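Local structure of thioredoxin Reductase (Burkholderia cenocepacia, 4F82) at residues 43-48 against 85-90; 49-54 against 81-86; 53-58 against 66-71; 75-80 against 169-174. The protein probably acts as a thiol-specific peroxidase of the Prx5 branch of the peroxiredoxins, reducing hydrogen peroxide and organic hydroperoxides to water and alcohols. All blocks are in the same frame, centred on the assembly; numbering follows the deposited sequence.

Contact 1. Residues 43-48 against 85-90; sequences DQVAGK and EIWCVS
Glu85, at the start of strand 85-90, meets Lys48 in a salt bridge of 2.8 Å between OE1 and NZ. The ammonium approaches OE1 from above the carboxylate plane, at the end of a lysine chain that runs extended beyond CG. It is gripped a second time by its own segment, since NZ also donates to Gln44 O at 2.7 Å, tying the last turn of the helix to the residue that closes the type II turn Val45-Lys48. The other carboxylate oxygen, OE2, takes the indole N-H of Trp87 on its anti lone pair, NE1 to OE2 2.8 Å and nearly straight at 172°. That bond lies in the indole plane and helps to set the rotation of the ring; Arg111 adds a further salt bridge to OE2 and a hydrogen bond to Gln44 OE1. Two residues on, Trp87 reaches the helix with the far atoms of its six-membered ring: CH2 lies 3.4 Å from Val45 CG1, and CZ2 lies 3.6 Å from Gln44 CB. Both aliphatic groups come in obliquely to the ring. Helix 41-45 is thus fastened to one face of the central sheet, where Trp87 also packs on Val50 of strand 49-55 and Met113 of strand 111-114.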
loop_
_atom_site.group_PDB
_atom_site.type_symbol
_atom_site.label_atom_id
_atom_site.label_comp_id
_atom_site.label_asym_id
_atom_site.label_seq_id
_atom_site.Cartn_x
_atom_site.Cartn_y
_atom_site.Cartn_z
ATOM N N ASP A 43 -12.914 -12.486 16.650
ATOM C CA ASP A 43 -14.086 -13.172 16.070
ATOM C C ASP A 43 -13.774 -14.230 14.990
ATOM O O ASP A 43 -14.405 -15.283 14.954
ATOM C CB ASP A 43 -15.132 -12.173 15.541
ATOM C CG ASP A 43 -15.865 -11.435 16.663
ATOM O OD1 ASP A 43 -15.714 -11.829 17.850
ATOM O OD2 ASP A 43 -16.594 -10.461 16.354
ATOM N N GLN A 44 -12.807 -13.941 14.131
ATOM C CA GLN A 44 -12.416 -14.824 13.033
ATOM C C GLN A 44 -11.494 -15.979 13.448
ATOM O O GLN A 44 -11.373 -16.939 12.693
ATOM C CB GLN A 44 -11.683 -14.032 11.925
ATOM C CG GLN A 44 -12.556 -13.029 11.195
ATOM C CD GLN A 44 -13.541 -13.715 10.281
ATOM O OE1 GLN A 44 -13.190 -14.673 9.572
ATOM N NE2 GLN A 44 -14.788 -13.251 10.304
ATOM N N VAL A 45 -10.802 -15.868 14.582
ATOM C CA VAL A 45 -9.974 -16.981 15.073
ATOM C C VAL A 45 -10.726 -17.808 16.091
ATOM O O VAL A 45 -10.294 -18.922 16.447
ATOM C CB VAL A 45 -8.611 -16.552 15.662
ATOM C CG1 VAL A 45 -7.857 -15.690 14.675
ATOM C CG2 VAL A 45 -8.783 -15.829 17.013
ATOM N N ALA A 46 -11.871 -17.308 16.551
ATOM C CA ALA A 46 -12.626 -18.090 17.535
ATOM C C ALA A 46 -12.945 -19.498 17.029
ATOM O O ALA A 46 -13.518 -19.666 15.940
ATOM C CB ALA A 46 -13.908 -17.378 17.953
ATOM N N GLY A 47 -12.533 -20.496 17.817
ATOM C CA GLY A 47 -12.834 -21.895 17.568
ATOM C C GLY A 47 -12.068 -22.510 16.409
ATOM O O GLY A 47 -12.456 -23.593 15.935
ATOM N N LYS A 48 -10.999 -21.841 15.965
ATOM C CA LYS A 48 -10.177 -22.319 14.859
ATOM C C LYS A 48 -8.728 -22.495 15.236
ATOM O O LYS A 48 -8.245 -21.918 16.235
ATOM C CB LYS A 48 -10.218 -21.310 13.716
ATOM C CG LYS A 48 -11.593 -20.875 13.347
ATOM C CD LYS A 48 -11.502 -19.939 12.150
ATOM C CE LYS A 48 -12.885 -19.520 11.659
ATOM N NZ LYS A 48 -12.804 -18.256 10.819
ATOM N N GLU A 85 -7.306 -22.304 8.959
ATOM C CA GLU A 85 -7.031 -21.174 8.054
ATOM C C GLU A 85 -5.587 -20.717 8.046
ATOM O O GLU A 85 -4.880 -20.771 9.075
ATOM C CB GLU A 85 -7.922 -19.969 8.367
ATOM C CG GLU A 85 -9.413 -20.313 8.259
ATOM C CD GLU A 85 -10.326 -19.141 8.559
ATOM O OE1 GLU A 85 -11.557 -19.357 8.601
ATOM O OE2 GLU A 85 -9.831 -18.004 8.770
ATOM N N ILE A 86 -5.164 -20.227 6.885
ATOM C CA ILE A 86 -3.849 -19.578 6.775
ATOM C C ILE A 86 -4.069 -18.123 6.373
ATOM O O ILE A 86 -4.666 -17.847 5.334
ATOM C CB ILE A 86 -2.971 -20.243 5.712
ATOM C CG1 ILE A 86 -2.686 -21.713 6.043
ATOM C CG2 ILE A 86 -1.639 -19.527 5.611
ATOM C CD1 ILE A 86 -2.297 -22.566 4.765
ATOM N N TRP A 87 -3.626 -17.184 7.200
ATOM C CA TRP A 87 -3.749 -15.771 6.844
ATOM C C TRP A 87 -2.404 -15.151 6.495
ATOM O O TRP A 87 -1.391 -15.427 7.126
ATOM C CB TRP A 87 -4.271 -14.975 8.026
ATOM C CG TRP A 87 -5.598 -15.375 8.604
ATOM C CD1 TRP A 87 -6.433 -16.413 8.246
ATOM C CD2 TRP A 87 -6.193 -14.727 9.708
ATOM N NE1 TRP A 87 -7.561 -16.419 9.077
ATOM C CE2 TRP A 87 -7.417 -15.399 9.995
ATOM C CE3 TRP A 87 -5.807 -13.618 10.494
ATOM C CZ2 TRP A 87 -8.282 -14.971 11.015
ATOM C CZ3 TRP A 87 -6.661 -13.204 11.524
ATOM C CH2 TRP A 87 -7.888 -13.884 11.769
ATOM N N CYS A 88 -2.392 -14.312 5.483
ATOM C CA CYS A 88 -1.242 -13.427 5.257
ATOM C C CYS A 88 -1.613 -12.031 5.768
ATOM O O CYS A 88 -2.546 -11.396 5.260
ATOM C CB CYS A 88 -0.890 -13.367 3.780
ATOM S SG CYS A 88 0.407 -12.128 3.408
ATOM N N VAL A 89 -0.894 -11.538 6.770
ATOM C CA VAL A 89 -1.193 -10.203 7.274
ATOM C C VAL A 89 -0.165 -9.186 6.774
ATOM O O VAL A 89 1.034 -9.446 6.801
ATOM C CB VAL A 89 -1.224 -10.184 8.801
ATOM C CG1 VAL A 89 -1.261 -8.755 9.312
ATOM C CG2 VAL A 89 -2.449 -10.972 9.313
ATOM N N SER A 90 -0.612 -8.037 6.274
ATOM C CA SER A 90 0.354 -7.023 5.878
ATOM C C SER A 90 -0.238 -5.674 6.143
ATOM O O SER A 90 -1.472 -5.523 6.162
ATOM C CB SER A 90 0.717 -7.138 4.377
ATOM O OG SER A 90 1.740 -6.196 4.004
#

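Contact 2. Residues 49-54 against 81-86; sequences RVVIFG and AGIDEI
Arg49 lays its chain obliquely across Ile83, CG to CD1 3.8 Å. With chi1 at -176° the chain leaves on the carbonyl side of its own backbone and runs extended to NE, which carries it over Ile83 and Gly82. The carbonyl O of Gly82 lies at the edge of the guanidinium, near its plane. Arg49 NE donates to a water, which in turn donates to Ala81 O, while NH1 forms a salt bridge with Asp147. Val51 meets the same isoleucine at about a right angle: its CG2 rests 3.7 Å from Ile83 CD1, so the CD1 methyl of Ile83 is shared by Arg49 and Val51. Asp84 turns its carboxylate back to the strand, and OD2 accepts the amide of Arg49 at 2.7 Å, on the anti side and 20° out of the carboxylate plane. The return bond runs from Asp84 N to Arg49 O at 2.6 Å, in the carbonyl plane, and Glu85 N adds a weak one to the same oxygen. These bonds open a parallel pairing, Val50 beside Glu85 and Val51 beside Ile86, of the kind made by a beta-alpha-beta crossover: strand 49-55 leads into helix 61-80, which ends in a Schellman motif at Gly82 before strand 85-90 begins. Val51 N continues the pairing by donating to Glu85 O at 2.9 Å. On the face that carries Val51 and Ile86, facing helix 61-80, Phe53 also takes part. Its ring presents an edge to Ile86, whose CG2 lies in the ring plane 3.9 Å from CE2.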
loop_
_atom_site.group_PDB
_atom_site.type_symbol
_atom_site.label_atom_id
_atom_site.label_comp_id
_atom_site.label_asym_id
_atom_site.label_seq_id
_atom_site.Cartn_x
_atom_site.Cartn_y
_atom_site.Cartn_z
ATOM N N ARG A 49 -8.023 -23.279 14.423
ATOM C CA ARG A 49 -6.588 -23.339 14.526
ATOM C C ARG A 49 -6.035 -22.630 13.265
ATOM O O ARG A 49 -6.300 -23.067 12.147
ATOM C CB ARG A 49 -6.188 -24.800 14.637
ATOM C CG ARG A 49 -4.739 -25.017 14.856
ATOM C CD ARG A 49 -4.499 -26.449 15.349
ATOM N NE ARG A 49 -3.085 -26.744 15.234
ATOM C CZ ARG A 49 -2.194 -26.444 16.174
ATOM N NH1 ARG A 49 -2.601 -25.876 17.308
ATOM N NH2 ARG A 49 -0.908 -26.729 15.993
ATOM N N VAL A 50 -5.307 -21.521 13.467
ATOM C CA VAL A 50 -4.966 -20.561 12.394
ATOM C C VAL A 50 -3.459 -20.285 12.332
ATOM O O VAL A 50 -2.849 -19.978 13.341
ATOM C CB VAL A 50 -5.683 -19.216 12.645
ATOM C CG1 VAL A 50 -5.314 -18.140 11.579
ATOM C CG2 VAL A 50 -7.182 -19.415 12.703
ATOM N N VAL A 51 -2.862 -20.396 11.155
ATOM C CA VAL A 51 -1.510 -19.891 10.970
ATOM C C VAL A 51 -1.598 -18.476 10.443
ATOM O O VAL A 51 -2.263 -18.241 9.432
ATOM C CB VAL A 51 -0.702 -20.727 9.914
ATOM C CG1 VAL A 51 0.636 -20.027 9.587
ATOM C CG2 VAL A 51 -0.472 -22.181 10.390
ATOM N N ILE A 52 -0.934 -17.534 11.111
ATOM C CA ILE A 52 -0.836 -16.164 10.602
ATOM C C ILE A 52 0.607 -15.850 10.292
ATOM O O ILE A 52 1.465 -15.981 11.183
ATOM C CB ILE A 52 -1.319 -15.144 11.644
ATOM C CG1 ILE A 52 -2.767 -15.453 12.063
ATOM C CG2 ILE A 52 -1.249 -13.740 11.075
ATOM C CD1 ILE A 52 -3.250 -14.576 13.276
ATOM N N PHE A 53 0.904 -15.473 9.038
ATOM C CA PHE A 53 2.248 -14.968 8.752
ATOM C C PHE A 53 2.106 -13.501 8.302
ATOM O O PHE A 53 1.226 -13.166 7.501
ATOM C CB PHE A 53 3.039 -15.864 7.762
ATOM C CG PHE A 53 2.488 -15.888 6.361
ATOM C CD1 PHE A 53 3.058 -15.094 5.341
ATOM C CD2 PHE A 53 1.398 -16.677 6.044
ATOM C CE1 PHE A 53 2.550 -15.130 4.023
ATOM C CE2 PHE A 53 0.878 -16.700 4.721
ATOM C CZ PHE A 53 1.443 -15.924 3.716
ATOM N N GLY A 54 2.888 -12.629 8.931
ATOM C CA GLY A 54 2.880 -11.228 8.598
ATOM C C GLY A 54 4.145 -10.945 7.808
ATOM O O GLY A 54 5.181 -11.602 7.980
ATOM N N ALA A 81 -2.857 -31.279 8.464
ATOM C CA ALA A 81 -2.288 -31.360 9.818
ATOM C C ALA A 81 -3.195 -30.729 10.861
ATOM O O ALA A 81 -2.836 -30.675 12.031
ATOM C CB ALA A 81 -0.878 -30.723 9.878
ATOM N N GLY A 82 -4.338 -30.193 10.429
ATOM C CA GLY A 82 -5.330 -29.620 11.332
ATOM C C GLY A 82 -5.434 -28.105 11.393
ATOM O O GLY A 82 -6.188 -27.549 12.211
ATOM N N ILE A 83 -4.699 -27.412 10.533
ATOM C CA ILE A 83 -4.850 -25.958 10.455
ATOM C C ILE A 83 -6.110 -25.609 9.678
ATOM O O ILE A 83 -6.301 -26.082 8.547
ATOM C CB ILE A 83 -3.605 -25.271 9.761
ATOM C CG1 ILE A 83 -2.313 -25.563 10.564
ATOM C CG2 ILE A 83 -3.864 -23.753 9.493
ATOM C CD1 ILE A 83 -2.284 -24.968 12.008
ATOM N N ASP A 84 -6.954 -24.757 10.259
ATOM C CA ASP A 84 -8.237 -24.406 9.648
ATOM C C ASP A 84 -8.104 -23.315 8.619
ATOM O O ASP A 84 -8.740 -23.392 7.543
ATOM C CB ASP A 84 -9.211 -23.936 10.722
ATOM C CG ASP A 84 -9.641 -25.062 11.623
ATOM O OD1 ASP A 84 -10.022 -26.113 11.074
ATOM O OD2 ASP A 84 -9.598 -24.897 12.874
ATOM N N GLU A 85 -7.306 -22.304 8.959
ATOM C CA GLU A 85 -7.031 -21.174 8.054
ATOM C C GLU A 85 -5.587 -20.717 8.046
ATOM O O GLU A 85 -4.880 -20.771 9.075
ATOM C CB GLU A 85 -7.922 -19.969 8.367
ATOM C CG GLU A 85 -9.413 -20.313 8.259
ATOM C CD GLU A 85 -10.326 -19.141 8.559
ATOM O OE1 GLU A 85 -11.557 -19.357 8.601
ATOM O OE2 GLU A 85 -9.831 -18.004 8.770
ATOM N N ILE A 86 -5.164 -20.227 6.885
ATOM C CA ILE A 86 -3.849 -19.578 6.775
ATOM C C ILE A 86 -4.069 -18.123 6.373
ATOM O O ILE A 86 -4.666 -17.847 5.334
ATOM C CB ILE A 86 -2.971 -20.243 5.712
ATOM C CG1 ILE A 86 -2.686 -21.713 6.043
ATOM C CG2 ILE A 86 -1.639 -19.527 5.611
ATOM C CD1 ILE A 86 -2.297 -22.566 4.765
HETATM O O HOH W 1 -2.090 -28.646 13.633
#

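Contact 3. Residues 53-58 against 66-71; sequences FGLPGA and QHVPGY
His67 NE2, which hydrogen-bonds to the carbonyl of Ser165, lies 3.5 Å from Phe53 CD1, and the same Ser165 oxygen also receives a bond from Tyr71 OH. With ND1 paired to Arg141, the imidazole is held at both nitrogens, and Phe53 CD1 sits over one of its faces, toward the rim. The two planes meet obliquely at 44°. Tyr71 presents a quite different geometry: its ring and that of Phe53 form an offset stack, planes only 8° apart and centroids 4.0 Å from each other, with Tyr71 CD2 over the middle of the phenylalanine ring. Phe53 reaches this place because its CG lies between the backbone N and the carbonyl carbon (chi1 67°), which swings the ring up to the helix. Val68 then closes an edge, CG2 lying in the ring plane 3.9 Å from Phe53 CE1. Leu55 extends the apolar patch, its CD2 touching Val68 CG2 and His67 ND1, both at 3.8 Å. Strand and helix run nearly antiparallel, as expected where the helix of a beta-alpha-beta unit doubles back over its first strand. The arrangement belongs to the thioredoxin-like peroxiredoxin core, beside the predicted peroxidatic Cys63, whose side chain is about 4 Å from that of Leu55.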
loop_
_atom_site.group_PDB
_atom_site.type_symbol
_atom_site.label_atom_id
_atom_site.label_comp_id
_atom_site.label_asym_id
_atom_site.label_seq_id
_atom_site.Cartn_x
_atom_site.Cartn_y
_atom_site.Cartn_z
ATOM N N PHE A 53 0.904 -15.473 9.038
ATOM C CA PHE A 53 2.248 -14.968 8.752
ATOM C C PHE A 53 2.106 -13.501 8.302
ATOM O O PHE A 53 1.226 -13.166 7.501
ATOM C CB PHE A 53 3.039 -15.864 7.762
ATOM C CG PHE A 53 2.488 -15.888 6.361
ATOM C CD1 PHE A 53 3.058 -15.094 5.341
ATOM C CD2 PHE A 53 1.398 -16.677 6.044
ATOM C CE1 PHE A 53 2.550 -15.130 4.023
ATOM C CE2 PHE A 53 0.878 -16.700 4.721
ATOM C CZ PHE A 53 1.443 -15.924 3.716
ATOM N N GLY A 54 2.888 -12.629 8.931
ATOM C CA GLY A 54 2.880 -11.228 8.598
ATOM C C GLY A 54 4.145 -10.945 7.808
ATOM O O GLY A 54 5.181 -11.602 7.980
ATOM N N LEU A 55 4.080 -9.944 6.950
ATOM C CA LEU A 55 5.257 -9.603 6.135
ATOM C C LEU A 55 5.187 -8.100 5.823
ATOM O O LEU A 55 4.140 -7.471 6.037
ATOM C CB LEU A 55 5.277 -10.486 4.865
ATOM C CG LEU A 55 4.006 -10.761 4.057
ATOM C CD1 LEU A 55 3.449 -9.484 3.339
ATOM C CD2 LEU A 55 4.254 -11.863 3.039
ATOM N N PRO A 56 6.298 -7.509 5.350
ATOM C CA PRO A 56 6.398 -6.054 5.199
ATOM C C PRO A 56 5.552 -5.374 4.107
ATOM O O PRO A 56 5.203 -4.209 4.293
ATOM C CB PRO A 56 7.891 -5.842 4.901
ATOM C CG PRO A 56 8.573 -6.995 5.561
ATOM C CD PRO A 56 7.624 -8.152 5.309
ATOM N N GLY A 57 5.268 -6.038 2.988
ATOM C CA GLY A 57 4.444 -5.375 1.998
ATOM C C GLY A 57 4.015 -6.186 0.792
ATOM O O GLY A 57 4.823 -6.939 0.202
ATOM N N ALA A 58 2.753 -5.996 0.392
ATOM C CA ALA A 58 2.280 -6.563 -0.872
ATOM C C ALA A 58 3.167 -6.085 -2.031
ATOM O O ALA A 58 3.696 -4.959 -2.009
ATOM C CB ALA A 58 0.816 -6.178 -1.124
ATOM N N GLN A 66 8.666 -15.697 -2.780
ATOM C CA GLN A 66 9.009 -16.755 -1.829
ATOM C C GLN A 66 7.988 -16.965 -0.701
ATOM O O GLN A 66 7.513 -18.086 -0.468
ATOM C CB GLN A 66 10.335 -16.410 -1.172
ATOM C CG GLN A 66 11.553 -16.969 -1.842
ATOM C CD GLN A 66 12.639 -17.161 -0.811
ATOM O OE1 GLN A 66 13.360 -16.220 -0.512
ATOM N NE2 GLN A 66 12.717 -18.363 -0.211
ATOM N N HIS A 67 7.709 -15.908 0.047
ATOM C CA HIS A 67 6.949 -16.061 1.286
ATOM C C HIS A 67 5.476 -16.515 1.106
ATOM O O HIS A 67 5.088 -17.539 1.683
ATOM C CB HIS A 67 7.070 -14.818 2.186
ATOM C CG HIS A 67 6.816 -15.108 3.630
ATOM N ND1 HIS A 67 6.869 -14.135 4.607
ATOM C CD2 HIS A 67 6.499 -16.270 4.258
ATOM C CE1 HIS A 67 6.621 -14.694 5.786
ATOM N NE2 HIS A 67 6.395 -15.985 5.603
ATOM N N VAL A 68 4.674 -15.789 0.310
ATOM C CA VAL A 68 3.298 -16.187 0.035
ATOM C C VAL A 68 3.223 -17.490 -0.794
ATOM O O VAL A 68 2.391 -18.374 -0.497
ATOM C CB VAL A 68 2.461 -15.017 -0.617
ATOM C CG1 VAL A 68 1.038 -15.455 -0.929
ATOM C CG2 VAL A 68 2.399 -13.848 0.326
ATOM N N PRO A 69 4.091 -17.639 -1.815
ATOM C CA PRO A 69 3.951 -18.888 -2.582
ATOM C C PRO A 69 4.257 -20.157 -1.768
ATOM O O PRO A 69 3.582 -21.164 -1.981
ATOM C CB PRO A 69 4.928 -18.717 -3.733
ATOM C CG PRO A 69 4.953 -17.215 -3.949
ATOM C CD PRO A 69 4.897 -16.637 -2.543
ATOM N N GLY A 70 5.201 -20.107 -0.829
ATOM C CA GLY A 70 5.433 -21.245 0.055
ATOM C C GLY A 70 4.143 -21.629 0.801
ATOM O O GLY A 70 3.822 -22.810 0.950
ATOM N N TYR A 71 3.388 -20.638 1.264
ATOM C CA TYR A 71 2.129 -20.989 1.931
ATOM C C TYR A 71 1.051 -21.526 0.978
ATOM O O TYR A 71 0.357 -22.479 1.311
ATOM C CB TYR A 71 1.636 -19.834 2.803
ATOM C CG TYR A 71 2.428 -19.757 4.094
ATOM C CD1 TYR A 71 2.105 -20.600 5.171
ATOM C CD2 TYR A 71 3.515 -18.877 4.228
ATOM C CE1 TYR A 71 2.832 -20.563 6.361
ATOM C CE2 TYR A 71 4.261 -18.829 5.434
ATOM C CZ TYR A 71 3.915 -19.688 6.476
ATOM O OH TYR A 71 4.606 -19.660 7.686
#

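Contact 4. Residues 75-80 against 169-174; sequences AEQLRA and SVLATL
Leu78 CD2 is the methyl on which the packed side of this contact converges, lying 3.9 Å from Leu171 CD1. Val170 CG1 and Leu174 CD1 are a little farther from it, each at 4.2 Å, so a single branch of the buried Leu78 is met by three side chains of the C-terminal helix and the residues just after it. The leucine reaches across with CG anti to the carbonyl carbon (chi1 -67°), and it passes Leu171 at a slant. Beneath this apolar side lies the sheet: Val170 and Leu174 both rest on Val145 of strand 137-147, while Leu78 rests on Ile86 of strand 85-90. Helices 61-80 and 167-172 are therefore neighbours on one face of the thioredoxin-like core, and the contact brings the end of the crossover helix to the end of the fold's last helix. The outer side lies toward solvent and has fewer partners. There the exposed Gln77 touches Leu171 alone across the contact: the two side chains cross at about a right angle, and Gln77 NE2 comes to 3.5 Å from Leu171 CD2, a close approach but not a bond. No hydrogen bond crosses between the two segments.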
loop_
_atom_site.group_PDB
_atom_site.type_symbol
_atom_site.label_atom_id
_atom_site.label_comp_id
_atom_site.label_asym_id
_atom_site.label_seq_id
_atom_site.Cartn_x
_atom_site.Cartn_y
_atom_site.Cartn_z
ATOM N N ALA A 75 -0.414 -25.239 1.450
ATOM C CA ALA A 75 -1.695 -25.078 2.128
ATOM C C ALA A 75 -2.398 -26.419 2.357
ATOM O O ALA A 75 -2.983 -26.637 3.429
ATOM C CB ALA A 75 -2.588 -24.111 1.376
ATOM N N GLU A 76 -2.335 -27.323 1.373
ATOM C CA GLU A 76 -2.923 -28.671 1.539
ATOM C C GLU A 76 -2.317 -29.444 2.716
ATOM O O GLU A 76 -3.048 -30.029 3.507
ATOM C CB GLU A 76 -2.823 -29.504 0.247
ATOM N N GLN A 77 -0.993 -29.438 2.852
ATOM C CA GLN A 77 -0.365 -30.150 3.959
ATOM C C GLN A 77 -0.709 -29.517 5.297
ATOM O O GLN A 77 -0.965 -30.233 6.269
ATOM C CB GLN A 77 1.154 -30.193 3.804
ATOM C CG GLN A 77 1.644 -30.871 2.552
ATOM C CD GLN A 77 3.062 -30.452 2.235
ATOM O OE1 GLN A 77 3.293 -29.595 1.386
ATOM N NE2 GLN A 77 4.016 -31.040 2.932
ATOM N N LEU A 78 -0.749 -28.185 5.352
ATOM C CA LEU A 78 -1.073 -27.528 6.632
ATOM C C LEU A 78 -2.499 -27.860 7.014
ATOM O O LEU A 78 -2.747 -28.183 8.157
ATOM C CB LEU A 78 -0.810 -25.999 6.610
ATOM C CG LEU A 78 0.653 -25.555 6.489
ATOM C CD1 LEU A 78 0.780 -24.135 5.964
ATOM C CD2 LEU A 78 1.370 -25.698 7.836
ATOM N N ARG A 79 -3.430 -27.880 6.058
ATOM C CA ARG A 79 -4.810 -28.241 6.391
ATOM C C ARG A 79 -4.975 -29.709 6.809
ATOM O O ARG A 79 -5.724 -30.000 7.740
ATOM C CB ARG A 79 -5.781 -27.815 5.274
ATOM C CG ARG A 79 -5.971 -26.282 5.310
ATOM C CD ARG A 79 -6.391 -25.646 4.006
ATOM N NE ARG A 79 -7.823 -25.640 3.651
ATOM C CZ ARG A 79 -8.883 -25.725 4.473
ATOM N NH1 ARG A 79 -8.772 -25.851 5.791
ATOM N NH2 ARG A 79 -10.103 -25.680 3.946
ATOM N N ALA A 80 -4.235 -30.619 6.170
ATOM C CA ALA A 80 -4.225 -32.038 6.583
ATOM C C ALA A 80 -3.728 -32.185 8.019
ATOM O O ALA A 80 -4.118 -33.123 8.697
ATOM C CB ALA A 80 -3.360 -32.920 5.623
ATOM N N SER A 169 9.149 -24.238 7.653
ATOM C CA SER A 169 9.477 -24.164 9.067
ATOM C C SER A 169 8.237 -24.306 9.942
ATOM O O SER A 169 8.292 -24.957 10.971
ATOM C CB SER A 169 10.162 -22.851 9.421
ATOM O OG SER A 169 11.362 -22.703 8.692
ATOM N N VAL A 170 7.145 -23.662 9.552
ATOM C CA VAL A 170 5.912 -23.768 10.304
ATOM C C VAL A 170 5.369 -25.196 10.344
ATOM O O VAL A 170 4.999 -25.716 11.416
ATOM C CB VAL A 170 4.883 -22.774 9.758
ATOM C CG1 VAL A 170 3.522 -23.074 10.342
ATOM C CG2 VAL A 170 5.327 -21.391 10.129
ATOM N N LEU A 171 5.345 -25.864 9.192
ATOM C CA LEU A 171 4.870 -27.233 9.143
ATOM C C LEU A 171 5.741 -28.098 10.055
ATOM O O LEU A 171 5.222 -28.963 10.793
ATOM C CB LEU A 171 4.921 -27.762 7.694
ATOM C CG LEU A 171 4.383 -29.190 7.508
ATOM C CD1 LEU A 171 2.922 -29.262 7.952
ATOM C CD2 LEU A 171 4.561 -29.652 6.067
ATOM N N ALA A 172 7.053 -27.832 10.031
ATOM C CA ALA A 172 8.011 -28.620 10.820
ATOM C C ALA A 172 7.844 -28.414 12.316
ATOM O O ALA A 172 8.308 -29.236 13.106
ATOM C CB ALA A 172 9.465 -28.313 10.413
ATOM N N THR A 173 7.190 -27.324 12.704
ATOM C CA THR A 173 7.142 -26.959 14.122
ATOM C C THR A 173 5.725 -26.990 14.686
ATOM O O THR A 173 5.481 -26.505 15.815
ATOM C CB THR A 173 7.773 -25.573 14.377
ATOM O OG1 THR A 173 7.244 -24.629 13.428
ATOM C CG2 THR A 173 9.299 -25.644 14.270
ATOM N N LEU A 174 4.783 -27.538 13.919
ATOM C CA LEU A 174 3.452 -27.779 14.472
ATOM C C LEU A 174 3.628 -28.799 15.569
ATOM O O LEU A 174 4.493 -29.666 15.470
ATOM C CB LEU A 174 2.522 -28.355 13.413
ATOM C CG LEU A 174 2.232 -27.386 12.275
ATOM C CD1 LEU A 174 1.290 -28.062 11.317
ATOM C CD2 LEU A 174 1.621 -26.078 12.804
#

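Overall arrangement
Contacts 2 and 3 fasten the same beta-alpha-beta unit, strand to strand and strand to helix, and share Phe53; their centres are about 14 Å apart. The centre of contact 1 is about 7 Å from that of contact 2, and the two share Glu85, but contact 1 uses the sheet face bearing Glu85 and Trp87, whereas contacts 3 and 4 lie on the face of Ile86. Tyr71 bridges to contact 4, its CD1 lying 3.9 Å from Leu78 CD1, and Ile86 CD1 also reaches Leu78 CD1 at 3.7 Å. Contact 3 lies nearest the predicted active-site Cys63; in contact 2, the side chain of Phe53 is about 7 Å from that of Cys63, and contacts 1 and 4 are remote.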